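Local coordinates for heme-binding protein A / AI-2 binding protein A (Helicobacter pylori SS1, PDB 6OFQ) that binds peptides in the periplasm and probably delivers them to an ABC transporter, at residues A[71-76]-A[519-524]; A[287-292]-A[340-345]. One frame throughout, in Å; residues are numbered along the deposited sequence.

Contact 1: residues A[71-76]-A[519-524]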
ATOM      1  N   GLY A  71      -1.433 -15.103   3.259  1.00  4.87           N
ATOM      2  CA  GLY A  71      -1.132 -15.113   4.680  1.00  4.52           C
ATOM      3  C   GLY A  71       0.327 -14.930   5.020  1.00  4.57           C
ATOM      4  O   GLY A  71       0.739 -14.894   6.185  1.00  4.90           O
ATOM      5  N   THR A  72       1.123 -14.819   3.960  1.00  4.84           N
ATOM      6  CA  THR A  72       2.599 -14.852   4.078  1.00  4.51           C
ATOM      7  C   THR A  72       3.217 -13.712   3.254  1.00  4.93           C
ATOM      8  O   THR A  72       2.527 -12.986   2.520  1.00  4.38           O
ATOM      9  CB  THR A  72       3.242 -16.176   3.624  1.00  4.84           C
ATOM     10  OG1 THR A  72       3.400 -16.193   2.212  1.00  4.88           O
ATOM     11  CG2 THR A  72       2.477 -17.357   4.135  1.00  5.94           C
ATOM     12  N   THR A  73       4.555 -13.624   3.336  1.00  5.54           N
ATOM     13  CA  THR A  73       5.367 -12.770   2.466  1.00  5.94           C
ATOM     14  C   THR A  73       6.254 -13.575   1.519  1.00  5.51           C
ATOM     15  O   THR A  73       7.206 -13.038   0.957  1.00  6.70           O
ATOM     16  CB  THR A  73       6.210 -11.790   3.299  1.00  6.68           C
ATOM     17  OG1 THR A  73       7.201 -12.523   4.007  1.00  7.78           O
ATOM     18  CG2 THR A  73       5.295 -11.006   4.284  1.00  7.48           C
ATOM     19  N   GLU A  74       5.901 -14.839   1.314  1.00  5.19           N
ATOM     20  CA  GLU A  74       6.672 -15.752   0.485  1.00  6.12           C
ATOM     21  C   GLU A  74       6.258 -15.720  -0.968  1.00  5.38           C
ATOM     22  O   GLU A  74       5.070 -15.860  -1.306  1.00  5.26           O
ATOM     23  CB  GLU A  74       6.436 -17.194   1.000  1.00  7.80           C
ATOM     24  CG  GLU A  74       6.890 -17.473   2.426  1.00 12.06           C
ATOM     25  CD  GLU A  74       6.373 -18.800   2.987  1.00 17.26           C
ATOM     26  OE1 GLU A  74       5.850 -19.685   2.262  1.00 20.50           O
ATOM     27  OE2 GLU A  74       6.616 -18.936   4.195  1.00 26.30           O
ATOM     28  N   ILE A  75       7.199 -15.591  -1.894  1.00  4.99           N
ATOM     29  CA  ILE A  75       6.980 -15.580  -3.331  1.00  5.30           C
ATOM     30  C   ILE A  75       6.619 -16.972  -3.808  1.00  5.26           C
ATOM     31  O   ILE A  75       7.284 -17.950  -3.429  1.00  7.16           O
ATOM     32  CB  ILE A  75       8.189 -15.014  -4.067  1.00  5.74           C
ATOM     33  CG1 ILE A  75       8.477 -13.578  -3.613  1.00  6.18           C
ATOM     34  CG2 ILE A  75       8.046 -15.156  -5.576  1.00  5.72           C
ATOM     35  CD1 ILE A  75       9.798 -13.059  -4.113  1.00  6.76           C
ATOM     36  N   GLU A  76       5.614 -17.075  -4.671  1.00  4.79           N
ATOM     37  CA  GLU A  76       5.279 -18.357  -5.299  1.00  4.99           C
ATOM     38  C   GLU A  76       4.856 -18.059  -6.737  1.00  5.07           C
ATOM     39  O   GLU A  76       4.611 -16.896  -7.118  1.00  4.58           O
ATOM     40  CB  GLU A  76       4.168 -19.103  -4.544  1.00  5.49           C
ATOM     41  CG  GLU A  76       2.820 -18.368  -4.597  1.00  5.87           C
ATOM     42  CD  GLU A  76       1.717 -19.021  -3.786  1.00  5.95           C
ATOM     43  OE1 GLU A  76       2.019 -20.088  -3.198  1.00  8.03           O
ATOM     44  OE2 GLU A  76       0.564 -18.507  -3.822  1.00  6.47           O
ATOM     45  N   THR A 519      -2.025 -11.609   8.452  1.00  4.67           N
ATOM     46  CA  THR A 519      -0.575 -11.759   8.267  1.00  4.97           C
ATOM     47  C   THR A 519      -0.193 -11.705   6.796  1.00  4.84           C
ATOM     48  O   THR A 519      -0.987 -11.965   5.905  1.00  4.86           O
ATOM     49  CB  THR A 519      -0.099 -13.075   8.890  1.00  5.19           C
ATOM     50  OG1 THR A 519      -0.795 -14.197   8.343  1.00  6.16           O
ATOM     51  CG2 THR A 519      -0.305 -13.014  10.441  1.00  5.28           C
ATOM     52  N   GLY A 520       1.072 -11.374   6.568  1.00  3.98           N
ATOM     53  CA  GLY A 520       1.658 -11.349   5.225  1.00  4.11           C
ATOM     54  C   GLY A 520       1.227 -10.130   4.455  1.00  3.75           C
ATOM     55  O   GLY A 520       0.860  -9.111   5.026  1.00  4.16           O
ATOM     56  N   VAL A 521       1.384 -10.147   3.137  1.00  3.67           N
ATOM     57  CA  VAL A 521       1.049  -8.994   2.275  1.00  3.92           C
ATOM     58  C   VAL A 521      -0.131  -9.371   1.364  1.00  4.07           C
ATOM     59  O   VAL A 521      -0.491 -10.526   1.138  1.00  4.16           O
ATOM     60  CB  VAL A 521       2.307  -8.536   1.487  1.00  4.06           C
ATOM     61  CG1 VAL A 521       3.401  -8.018   2.427  1.00  4.33           C
ATOM     62  CG2 VAL A 521       2.815  -9.651   0.590  1.00  4.11           C
ATOM     63  N   SER A 522      -0.689  -8.360   0.744  1.00  3.91           N
ATOM     64  CA  SER A 522      -1.895  -8.471  -0.074  1.00  3.95           C
ATOM     65  C   SER A 522      -2.980  -9.259   0.672  1.00  4.32           C
ATOM     66  O   SER A 522      -3.470 -10.319   0.240  1.00  4.11           O
ATOM     67  CB  SER A 522      -1.603  -9.053  -1.468  1.00  4.26           C
ATOM     68  OG  SER A 522      -2.777  -8.919  -2.287  1.00  5.16           O
ATOM     69  N   VAL A 523      -3.336  -8.748   1.842  1.00  4.22           N
ATOM     70  CA  VAL A 523      -4.214  -9.494   2.729  1.00  4.22           C
ATOM     71  C   VAL A 523      -5.684  -9.560   2.341  1.00  4.56           C
ATOM     72  O   VAL A 523      -6.434 -10.362   2.870  1.00  4.58           O
ATOM     73  CB  VAL A 523      -4.089  -9.011   4.210  1.00  4.64           C
ATOM     74  CG1 VAL A 523      -2.641  -9.026   4.661  1.00  5.41           C
ATOM     75  CG2 VAL A 523      -4.669  -7.610   4.358  1.00  4.64           C
ATOM     76  N   ASN A 524      -6.093  -8.618   1.487  1.00  3.95           N
ATOM     77  CA  ASN A 524      -7.497  -8.510   1.071  1.00  4.24           C
ATOM     78  C   ASN A 524      -7.842  -9.205  -0.205  1.00  4.77           C
ATOM     79  O   ASN A 524      -8.803  -8.851  -0.885  1.00  4.72           O
ATOM     80  CB  ASN A 524      -7.954  -7.054   1.095  1.00  4.69           C
ATOM     81  CG  ASN A 524      -7.899  -6.494   2.510  1.00  4.59           C
ATOM     82  OD1 ASN A 524      -8.368  -7.116   3.456  1.00  5.69           O
ATOM     83  ND2 ASN A 524      -7.240  -5.345   2.672  1.00  5.65           N
TER
HETATM   84  O   HOH W   1      -1.731 -12.552   2.327  1.00 11.18           O
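Two loops of the solute-binding fold meet here: the turn joining strand 66-68 to strand 75-85, and the loop that follows strand 513-514 near the C-terminus. T519 OG1 donates to the carbonyl O of G71 at 2.7 Å, approaching 20° out of the carbonyl plane. Its chi1 of 57° sets the hydroxyl between the backbone N and the carbonyl carbon and turns it to that oxygen. One residue on from G71 and two on from T519, V521 N donates to T72 O over 3.1 Å. G520 CA comes within 3.3 Å of T72 O in a CA-H...O contact, and with no side chain in the way the two backbones close in. A water spans G71 N and V521 O, accepting from the first and donating to the second. At the edge T73 CG2 rests on G520 CA (3.8 Å), and the T73 and V521 side chains cross at about a right angle, closest between CG2 and CG1. T72 OG1 takes the hydrogen of E74 N in an ST turn and is also bonded to K69 O. One backbone bond, one threonine hydroxyl and one bridging water thus join the loops, and main-chain oxygens accept both direct bonds.

Contact 2: residues A[287-292]-A[340-345]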
ATOM      1  N   LYS A 287      -6.157 -10.229  15.469  1.00  7.05           N
ATOM      2  CA  LYS A 287      -5.125  -9.241  15.787  1.00  7.30           C
ATOM      3  C   LYS A 287      -3.775  -9.826  15.500  1.00  7.96           C
ATOM      4  O   LYS A 287      -3.507 -10.975  15.883  1.00  9.00           O
ATOM      5  CB  LYS A 287      -5.155  -8.825  17.268  1.00  8.75           C
ATOM      6  CG  LYS A 287      -6.501  -8.307  17.748  1.00 11.05           C
ATOM      7  CD  LYS A 287      -6.491  -7.869  19.221  1.00 15.80           C
ATOM      8  CE  LYS A 287      -7.908  -7.866  19.761  1.00 21.92           C
ATOM      9  NZ  LYS A 287      -8.382  -9.278  19.951  1.00 29.23           N
ATOM     10  N   SER A 288      -2.950  -9.052  14.813  1.00  5.93           N
ATOM     11  CA  SER A 288      -1.541  -9.410  14.696  1.00  5.98           C
ATOM     12  C   SER A 288      -0.640  -8.190  14.625  1.00  5.48           C
ATOM     13  O   SER A 288      -1.140  -7.076  14.595  1.00  5.93           O
ATOM     14  CB  SER A 288      -1.329 -10.311  13.475  1.00  6.54           C
ATOM     15  OG  SER A 288      -1.552  -9.612  12.265  1.00  6.73           O
ATOM     16  N   ALA A 289       0.670  -8.372  14.770  1.00  5.76           N
ATOM     17  CA  ALA A 289       1.527  -7.212  14.917  1.00  6.35           C
ATOM     18  C   ALA A 289       1.497  -6.182  13.813  1.00  7.14           C
ATOM     19  O   ALA A 289       1.502  -4.941  13.970  1.00  8.76           O
ATOM     20  CB  ALA A 289       2.964  -7.687  15.036  1.00  7.30           C
ATOM     21  N   GLY A 290       1.427  -6.759  12.632  1.00  6.63           N
ATOM     22  CA  GLY A 290       1.173  -5.937  11.416  1.00  7.18           C
ATOM     23  C   GLY A 290       2.463  -5.612  10.656  1.00  6.41           C
ATOM     24  O   GLY A 290       3.585  -5.694  11.161  1.00  6.68           O
ATOM     25  N   LEU A 291       2.297  -5.184   9.417  1.00  5.64           N
ATOM     26  CA  LEU A 291       3.352  -4.696   8.505  1.00  5.07           C
ATOM     27  C   LEU A 291       3.111  -3.224   8.156  1.00  4.54           C
ATOM     28  O   LEU A 291       3.458  -2.750   7.070  1.00  4.15           O
ATOM     29  CB  LEU A 291       3.503  -5.514   7.239  1.00  5.64           C
ATOM     30  CG  LEU A 291       4.050  -6.910   7.506  1.00  6.46           C
ATOM     31  CD1 LEU A 291       3.871  -7.815   6.313  1.00  6.21           C
ATOM     32  CD2 LEU A 291       5.566  -6.775   7.606  1.00  8.28           C
ATOM     33  N   LEU A 292       2.545  -2.522   9.119  1.00  5.38           N
ATOM     34  CA  LEU A 292       2.054  -1.149   8.960  1.00  6.18           C
ATOM     35  C   LEU A 292       2.896  -0.137   9.695  1.00  6.07           C
ATOM     36  O   LEU A 292       3.365  -0.376  10.810  1.00  6.85           O
ATOM     37  CB  LEU A 292       0.648  -1.058   9.602  1.00  8.47           C
ATOM     38  CG  LEU A 292      -0.413  -2.011   9.049  1.00 10.10           C
ATOM     39  CD1 LEU A 292      -1.540  -2.346  10.011  1.00 11.49           C
ATOM     40  CD2 LEU A 292      -0.992  -1.306   7.833  1.00 10.34           C
ATOM     41  N   PRO A 340       8.306  -1.417  10.144  1.00  4.72           N
ATOM     42  CA  PRO A 340       8.051  -2.118  11.409  1.00  4.86           C
ATOM     43  C   PRO A 340       9.041  -3.258  11.653  1.00  5.38           C
ATOM     44  O   PRO A 340       9.620  -3.805  10.699  1.00  4.82           O
ATOM     45  CB  PRO A 340       6.621  -2.607  11.255  1.00  4.85           C
ATOM     46  CG  PRO A 340       6.453  -2.811   9.785  1.00  5.40           C
ATOM     47  CD  PRO A 340       7.217  -1.639   9.182  1.00  4.95           C
ATOM     48  N   PRO A 341       9.142  -3.691  12.920  1.00  5.46           N
ATOM     49  CA  PRO A 341      10.103  -4.709  13.322  1.00  5.95           C
ATOM     50  C   PRO A 341       9.743  -6.123  12.883  1.00  6.92           C
ATOM     51  O   PRO A 341      10.565  -7.019  13.081  1.00  8.51           O
ATOM     52  CB  PRO A 341      10.193  -4.560  14.839  1.00  6.20           C
ATOM     53  CG  PRO A 341       8.986  -3.875  15.217  1.00  5.84           C
ATOM     54  CD  PRO A 341       8.552  -3.013  14.093  1.00  5.49           C
ATOM     55  N   THR A 342       8.581  -6.279  12.264  1.00  6.76           N
ATOM     56  CA  THR A 342       8.227  -7.530  11.577  1.00  6.85           C
ATOM     57  C   THR A 342       9.029  -7.722  10.289  1.00  8.07           C
ATOM     58  O   THR A 342       8.916  -8.817   9.769  1.00 10.44           O
ATOM     59  CB  THR A 342       6.738  -7.521  11.283  1.00  7.71           C
ATOM     60  OG1 THR A 342       6.388  -6.184  10.825  1.00  8.86           O
ATOM     61  CG2 THR A 342       5.977  -7.793  12.551  1.00  7.45           C
ATOM     62  N   ILE A 343       9.789  -6.751   9.824  1.00  6.56           N
ATOM     63  CA  ILE A 343      10.629  -6.904   8.663  1.00  6.71           C
ATOM     64  C   ILE A 343      12.078  -6.963   9.153  1.00  6.68           C
ATOM     65  O   ILE A 343      12.513  -6.197  10.002  1.00  6.83           O
ATOM     66  CB  ILE A 343      10.362  -5.743   7.704  1.00  6.81           C
ATOM     67  CG1 ILE A 343       8.900  -5.693   7.296  1.00  7.58           C
ATOM     68  CG2 ILE A 343      11.274  -5.836   6.478  1.00  7.81           C
ATOM     69  CD1 ILE A 343       8.569  -4.503   6.430  1.00  8.08           C
ATOM     70  N   TRP A 344      12.817  -7.820   8.448  1.00  5.16           N
ATOM     71  CA  TRP A 344      14.230  -7.877   8.684  1.00  4.94           C
ATOM     72  C   TRP A 344      14.968  -6.571   8.432  1.00  5.46           C
ATOM     73  O   TRP A 344      14.504  -5.728   7.646  1.00  5.37           O
ATOM     74  CB  TRP A 344      14.887  -8.966   7.838  1.00  5.10           C
ATOM     75  CG  TRP A 344      14.879  -8.763   6.328  1.00  4.97           C
ATOM     76  CD1 TRP A 344      13.875  -9.116   5.480  1.00  5.84           C
ATOM     77  CD2 TRP A 344      15.849  -8.066   5.546  1.00  5.33           C
ATOM     78  NE1 TRP A 344      14.196  -8.770   4.180  1.00  5.88           N
ATOM     79  CE2 TRP A 344      15.408  -8.132   4.201  1.00  5.37           C
ATOM     80  CE3 TRP A 344      17.061  -7.413   5.827  1.00  5.31           C
ATOM     81  CZ2 TRP A 344      16.109  -7.614   3.137  1.00  5.20           C
ATOM     82  CZ3 TRP A 344      17.764  -6.900   4.705  1.00  5.79           C
ATOM     83  CH2 TRP A 344      17.267  -6.956   3.428  1.00  5.38           C
ATOM     84  N   GLY A 345      16.102  -6.357   9.102  1.00  5.93           N
ATOM     85  CA  GLY A 345      16.903  -5.170   8.861  1.00  5.76           C
ATOM     86  C   GLY A 345      16.570  -3.978   9.734  1.00  5.20           C
ATOM     87  O   GLY A 345      17.267  -2.960   9.721  1.00  6.07           O
TER
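This is a loop-to-loop contact, partly buried, between the short connection from strand 283-288 to strand 292-298, which both pair antiparallel with strand 497-510, and a type I beta turn, P340 to I343, in the connection from strand 332-334 to helix 357-366. A single hydrogen bond crosses it, flanked by apolar contacts. T342 OG1 donates to G290 O at 2.9 Å, with a C=O...donor angle of 149° and the hydroxyl 15° from the carbonyl plane. A chi1 of 42° places OG1 between the backbone N and the carbonyl carbon of T342 and leaves CG2 beside the backbone N. That methyl then packs 3.9 Å from A289 CB, so the two branches of one threonine touch successive residues of the strand connection.

The leucine that follows also reaches the turn. L291 CD2 lies 3.4 Å from T342 OG1 and 3.5 Å from I343 CG1, the leucine and isoleucine side chains crossing at about a right angle. The ring of P340 bears on the L291 backbone through CG, 3.7 Å from L291 C, and its CB is close to L292 O. I343 N is bonded to P340 O, the bond that closes the turn, from whose two ends P340 and I343 both reach L291.

Beyond the two segments, helix 436-443 offers F438 to both P340 and I343, while strand 497-510 supplies Y502 against P340 and P503 against L292. L291 is bonded through its backbone to A430, just after strand 423-429, and its side chain also touches that residue.

How the contacts relate
Contact 1 and contact 2 have centres 12 Å apart and touch directly, with L291 of contact 2 making most of the touches. While its CD2 faces the turn of 340-345, its CD1 reaches the other contact, lying 3.5 Å from G520 O, 3.9 Å from V521 CG1 and 4.0 Å from T73 CG2. A looser touch joins T519 CG2 to S288 OG, which is itself hydrogen-bonded to T518. Both segments of contact 2 fall in sequence between the two of contact 1. A433 also lies near both, touched by T73 and weakly bonded through its O to W344. The two methyls of one leucine therefore face the two contacts, CD1 the loop seam of contact 1 and CD2 the turn of contact 2.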